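Local coordinates for copper homeostasis protein CutC (Streptococcus agalactiae, PDB 2BDQ) that probably takes part in copper homeostasis in the cytoplasm, where it is thought to bind copper ions, at residues A[180-189]-A[201-210]. Sequence-based numbering, arbitrary orientation.
Sequences EIMVGGGVTA and VKQAHGTRIT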
ATOM      1  N   GLU A 180      -8.542  -4.567  26.036  1.00 23.03           N
ATOM      2  CA  GLU A 180      -9.762  -4.594  25.234  1.00 23.19           C
ATOM      3  C   GLU A 180      -9.760  -5.605  24.101  1.00 20.92           C
ATOM      4  O   GLU A 180      -8.756  -5.792  23.419  1.00 19.58           O
ATOM      5  CB  GLU A 180     -10.039  -3.201  24.652  1.00 27.25           C
ATOM      6  CG  GLU A 180     -10.647  -2.198  25.634  1.00 33.99           C
ATOM      7  CD  GLU A 180     -12.041  -2.610  26.129  1.00 38.52           C
ATOM      8  OE1 GLU A 180     -12.134  -3.273  27.192  1.00 38.98           O
ATOM      9  OE2 GLU A 180     -13.047  -2.290  25.446  1.00 39.65           O
ATOM     10  N   ILE A 181     -10.908  -6.241  23.898  1.00 20.22           N
ATOM     11  CA  ILE A 181     -11.061  -7.216  22.832  1.00 17.06           C
ATOM     12  C   ILE A 181     -11.984  -6.614  21.762  1.00 17.53           C
ATOM     13  O   ILE A 181     -13.075  -6.124  22.064  1.00 15.73           O
ATOM     14  CB  ILE A 181     -11.698  -8.517  23.345  1.00 15.97           C
ATOM     15  CG1 ILE A 181     -10.770  -9.195  24.358  1.00 16.96           C
ATOM     16  CG2 ILE A 181     -12.012  -9.425  22.167  1.00 15.12           C
ATOM     17  CD1 ILE A 181      -9.491  -9.753  23.773  1.00 15.62           C
HETATM   18  N   MSE A 182     -11.548  -6.663  20.509  1.00 17.16           N
HETATM   19  CA  MSE A 182     -12.341  -6.132  19.416  1.00 19.20           C
HETATM   20  C   MSE A 182     -12.585  -7.227  18.386  1.00 17.21           C
HETATM   21  O   MSE A 182     -11.673  -7.967  18.038  1.00 16.63           O
HETATM   22  CB  MSE A 182     -11.619  -4.933  18.781  1.00 21.44           C
HETATM   23  CG  MSE A 182     -12.279  -4.412  17.504  1.00 26.62           C
HETATM   24 SE   MSE A 182     -11.664  -2.654  16.942  1.00 36.24          SE
HETATM   25  CE  MSE A 182      -9.757  -2.998  16.730  1.00 30.35           C
ATOM     26  N   VAL A 183     -13.818  -7.342  17.907  1.00 16.61           N
ATOM     27  CA  VAL A 183     -14.113  -8.365  16.909  1.00 17.81           C
ATOM     28  C   VAL A 183     -13.948  -7.830  15.493  1.00 18.47           C
ATOM     29  O   VAL A 183     -14.279  -6.677  15.205  1.00 17.29           O
ATOM     30  CB  VAL A 183     -15.542  -8.925  17.066  1.00 17.45           C
ATOM     31  CG1 VAL A 183     -15.622  -9.763  18.320  1.00 16.38           C
ATOM     32  CG2 VAL A 183     -16.555  -7.783  17.120  1.00 14.79           C
ATOM     33  N   GLY A 184     -13.422  -8.691  14.625  1.00 19.23           N
ATOM     34  CA  GLY A 184     -13.207  -8.347  13.233  1.00 18.72           C
ATOM     35  C   GLY A 184     -13.321  -9.581  12.354  1.00 19.32           C
ATOM     36  O   GLY A 184     -13.391 -10.706  12.861  1.00 19.77           O
ATOM     37  N   GLY A 185     -13.340  -9.369  11.040  1.00 19.38           N
ATOM     38  CA  GLY A 185     -13.452 -10.470  10.095  1.00 18.99           C
ATOM     39  C   GLY A 185     -14.886 -10.952   9.951  1.00 19.00           C
ATOM     40  O   GLY A 185     -15.340 -11.790  10.723  1.00 19.39           O
ATOM     41  N   GLY A 186     -15.600 -10.426   8.962  1.00 19.28           N
ATOM     42  CA  GLY A 186     -16.978 -10.834   8.761  1.00 18.24           C
ATOM     43  C   GLY A 186     -17.939 -10.110   9.685  1.00 19.21           C
ATOM     44  O   GLY A 186     -19.092 -10.517   9.844  1.00 18.12           O
ATOM     45  N   VAL A 187     -17.467  -9.034  10.306  1.00 19.80           N
ATOM     46  CA  VAL A 187     -18.307  -8.253  11.204  1.00 19.24           C
ATOM     47  C   VAL A 187     -18.944  -7.115  10.412  1.00 20.88           C
ATOM     48  O   VAL A 187     -18.247  -6.209   9.940  1.00 21.45           O
ATOM     49  CB  VAL A 187     -17.487  -7.656  12.370  1.00 17.55           C
ATOM     50  CG1 VAL A 187     -18.385  -6.845  13.276  1.00 16.95           C
ATOM     51  CG2 VAL A 187     -16.815  -8.768  13.154  1.00 15.73           C
ATOM     52  N   THR A 188     -20.266  -7.168  10.267  1.00 21.16           N
ATOM     53  CA  THR A 188     -21.004  -6.151   9.524  1.00 24.02           C
ATOM     54  C   THR A 188     -22.042  -5.438  10.387  1.00 25.34           C
ATOM     55  O   THR A 188     -22.180  -5.715  11.576  1.00 23.59           O
ATOM     56  CB  THR A 188     -21.756  -6.764   8.334  1.00 24.19           C
ATOM     57  OG1 THR A 188     -22.801  -7.614   8.823  1.00 25.97           O
ATOM     58  CG2 THR A 188     -20.816  -7.582   7.468  1.00 24.26           C
ATOM     59  N   ALA A 189     -22.781  -4.521   9.770  1.00 26.98           N
ATOM     60  CA  ALA A 189     -23.808  -3.773  10.478  1.00 29.54           C
ATOM     61  C   ALA A 189     -25.005  -4.659  10.829  1.00 30.19           C
ATOM     62  O   ALA A 189     -25.935  -4.219  11.508  1.00 31.01           O
ATOM     63  CB  ALA A 189     -24.263  -2.593   9.639  1.00 27.92           C
ATOM     64  N   VAL A 201     -18.112  -8.288  24.161  1.00 20.07           N
ATOM     65  CA  VAL A 201     -17.219  -7.393  23.424  1.00 19.23           C
ATOM     66  C   VAL A 201     -17.919  -6.048  23.225  1.00 20.93           C
ATOM     67  O   VAL A 201     -19.116  -6.012  22.962  1.00 21.33           O
ATOM     68  CB  VAL A 201     -16.857  -7.991  22.036  1.00 18.12           C
ATOM     69  CG1 VAL A 201     -16.066  -6.975  21.211  1.00 16.45           C
ATOM     70  CG2 VAL A 201     -16.043  -9.271  22.222  1.00 13.64           C
ATOM     71  N   LYS A 202     -17.180  -4.946  23.358  1.00 23.04           N
ATOM     72  CA  LYS A 202     -17.760  -3.613  23.192  1.00 23.06           C
ATOM     73  C   LYS A 202     -17.215  -2.839  21.995  1.00 23.55           C
ATOM     74  O   LYS A 202     -17.528  -1.655  21.824  1.00 25.30           O
ATOM     75  CB  LYS A 202     -17.546  -2.770  24.454  1.00 25.07           C
ATOM     76  CG  LYS A 202     -18.166  -3.357  25.704  1.00 27.34           C
ATOM     77  CD  LYS A 202     -17.163  -4.227  26.438  1.00 33.24           C
ATOM     78  CE  LYS A 202     -16.440  -3.443  27.538  1.00 33.36           C
ATOM     79  NZ  LYS A 202     -15.867  -2.143  27.073  1.00 35.63           N
ATOM     80  N   GLN A 203     -16.400  -3.494  21.170  1.00 21.51           N
ATOM     81  CA  GLN A 203     -15.819  -2.846  19.992  1.00 21.49           C
ATOM     82  C   GLN A 203     -15.861  -3.753  18.765  1.00 20.46           C
ATOM     83  O   GLN A 203     -15.509  -4.928  18.833  1.00 19.96           O
ATOM     84  CB  GLN A 203     -14.375  -2.435  20.279  1.00 20.48           C
ATOM     85  CG  GLN A 203     -14.238  -1.597  21.537  1.00 21.52           C
ATOM     86  CD  GLN A 203     -12.892  -0.909  21.619  1.00 23.21           C
ATOM     87  OE1 GLN A 203     -12.520  -0.147  20.725  1.00 21.80           O
ATOM     88  NE2 GLN A 203     -12.157  -1.166  22.695  1.00 21.99           N
ATOM     89  N   ALA A 204     -16.288  -3.196  17.638  1.00 19.96           N
ATOM     90  CA  ALA A 204     -16.388  -3.960  16.404  1.00 19.61           C
ATOM     91  C   ALA A 204     -15.624  -3.290  15.270  1.00 19.94           C
ATOM     92  O   ALA A 204     -15.690  -2.072  15.092  1.00 20.42           O
ATOM     93  CB  ALA A 204     -17.853  -4.136  16.021  1.00 18.28           C
ATOM     94  N   HIS A 205     -14.919  -4.114  14.499  1.00 19.34           N
ATOM     95  CA  HIS A 205     -14.100  -3.677  13.375  1.00 18.82           C
ATOM     96  C   HIS A 205     -14.636  -4.270  12.075  1.00 19.10           C
ATOM     97  O   HIS A 205     -15.049  -5.427  12.043  1.00 17.28           O
ATOM     98  CB  HIS A 205     -12.666  -4.159  13.609  1.00 18.94           C
ATOM     99  CG  HIS A 205     -11.755  -3.994  12.434  1.00 18.27           C
ATOM    100  ND1 HIS A 205     -10.853  -2.956  12.334  1.00 17.65           N
ATOM    101  CD2 HIS A 205     -11.537  -4.783  11.354  1.00 17.95           C
ATOM    102  CE1 HIS A 205     -10.116  -3.117  11.253  1.00 18.47           C
ATOM    103  NE2 HIS A 205     -10.510  -4.220  10.640  1.00 20.35           N
ATOM    104  N   GLY A 206     -14.615  -3.485  11.004  1.00 19.46           N
ATOM    105  CA  GLY A 206     -15.094  -3.995   9.733  1.00 23.08           C
ATOM    106  C   GLY A 206     -15.134  -2.988   8.599  1.00 26.04           C
ATOM    107  O   GLY A 206     -15.212  -1.773   8.828  1.00 26.24           O
ATOM    108  N   THR A 207     -15.066  -3.489   7.368  1.00 27.51           N
ATOM    109  CA  THR A 207     -15.128  -2.624   6.194  1.00 29.57           C
ATOM    110  C   THR A 207     -16.578  -2.248   5.924  1.00 31.96           C
ATOM    111  O   THR A 207     -16.855  -1.217   5.315  1.00 33.54           O
ATOM    112  CB  THR A 207     -14.568  -3.311   4.933  1.00 30.09           C
ATOM    113  OG1 THR A 207     -15.139  -4.621   4.798  1.00 29.75           O
ATOM    114  CG2 THR A 207     -13.057  -3.409   5.006  1.00 30.49           C
ATOM    115  N   ARG A 208     -17.503  -3.088   6.378  1.00 33.46           N
ATOM    116  CA  ARG A 208     -18.924  -2.815   6.193  1.00 36.08           C
ATOM    117  C   ARG A 208     -19.608  -2.731   7.557  1.00 35.98           C
ATOM    118  O   ARG A 208     -20.700  -3.272   7.744  1.00 34.81           O
ATOM    119  CB  ARG A 208     -19.590  -3.919   5.369  1.00 37.98           C
ATOM    120  CG  ARG A 208     -18.795  -4.394   4.173  1.00 40.14           C
ATOM    121  CD  ARG A 208     -19.709  -5.085   3.181  1.00 44.32           C
ATOM    122  NE  ARG A 208     -18.962  -5.906   2.235  1.00 47.41           N
ATOM    123  CZ  ARG A 208     -18.439  -7.091   2.533  1.00 49.29           C
ATOM    124  NH1 ARG A 208     -18.586  -7.592   3.754  1.00 50.09           N
ATOM    125  NH2 ARG A 208     -17.766  -7.773   1.616  1.00 50.10           N
ATOM    126  N   ILE A 209     -18.955  -2.056   8.499  1.00 36.40           N
ATOM    127  CA  ILE A 209     -19.467  -1.907   9.856  1.00 38.24           C
ATOM    128  C   ILE A 209     -20.717  -1.020   9.890  1.00 39.11           C
ATOM    129  O   ILE A 209     -21.528  -1.108  10.813  1.00 38.87           O
ATOM    130  CB  ILE A 209     -18.365  -1.314  10.790  1.00 38.60           C
ATOM    131  CG1 ILE A 209     -18.728  -1.547  12.258  1.00 37.35           C
ATOM    132  CG2 ILE A 209     -18.171   0.173  10.507  1.00 39.07           C
ATOM    133  CD1 ILE A 209     -18.659  -3.003  12.674  1.00 35.66           C
ATOM    134  N   THR A 210     -20.869  -0.179   8.871  1.00 41.10           N
ATOM    135  CA  THR A 210     -22.012   0.726   8.765  1.00 43.17           C
ATOM    136  C   THR A 210     -22.866   0.444   7.527  1.00 44.67           C
ATOM    137  O   THR A 210     -24.104   0.372   7.676  1.00 45.26           O
ATOM    138  CB  THR A 210     -21.559   2.200   8.722  1.00 43.08           C
ATOM    139  OG1 THR A 210     -20.617   2.390   7.655  1.00 43.80           O
ATOM    140  CG2 THR A 210     -20.914   2.591  10.041  1.00 43.22           C
TER
HETATM  141  O   HOH W   1     -14.384  -5.475  24.723  1.00 33.28           O
HETATM  142  O   HOH W   2     -14.870  -7.094  10.060  1.00 17.46           O
HETATM  143  O   HOH W   3     -17.177  -5.580   7.408  1.00 27.90           O
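Val183 joins the two parallel strands by its backbone: its N donates to Gln203 O (3.1 Å), and its O accepts from His205 N (2.7 Å). Three waters extend the ladder beyond these bonds. One links Ile181 O to Lys202 N, another takes the N-H of Val187 and donates to His205 O, and a third joins Val187 O to Arg208 N.

At the start of the strands, Glu180 OE2 receives two side-chain donors. Gln203 NE2 meets the anti lone pair of Glu180 OE2 at 3.1 Å, with amide and carboxylate nearly coplanar (21° apart), and Lys202 NZ makes a salt bridge to the same Glu180 OE2 at 3.3 Å from the syn side, somewhat out of the carboxylate plane. Gln203 OE1 is held by Arg24, so both ends of the amide are engaged and its rotation is fixed.

Apolar groups divide between the faces. Val183 CG2 and Val187 CG1 meet Ala204 CB, and Val187 CG1 also touches Ile209 CD1 (3.9 Å), under the cover of helix 192-199. On the other face, selenomethionine Met182 lays SE against His205 CB (3.8 Å), and His205 ND1 is hydrogen-bonded to Glu5 of strand 3-9.

Strand 180-183, helix 192-199 and strand 203-206 form the last beta-alpha-beta unit of a TIM barrel, which strand 203-206 closes against strand 3-9.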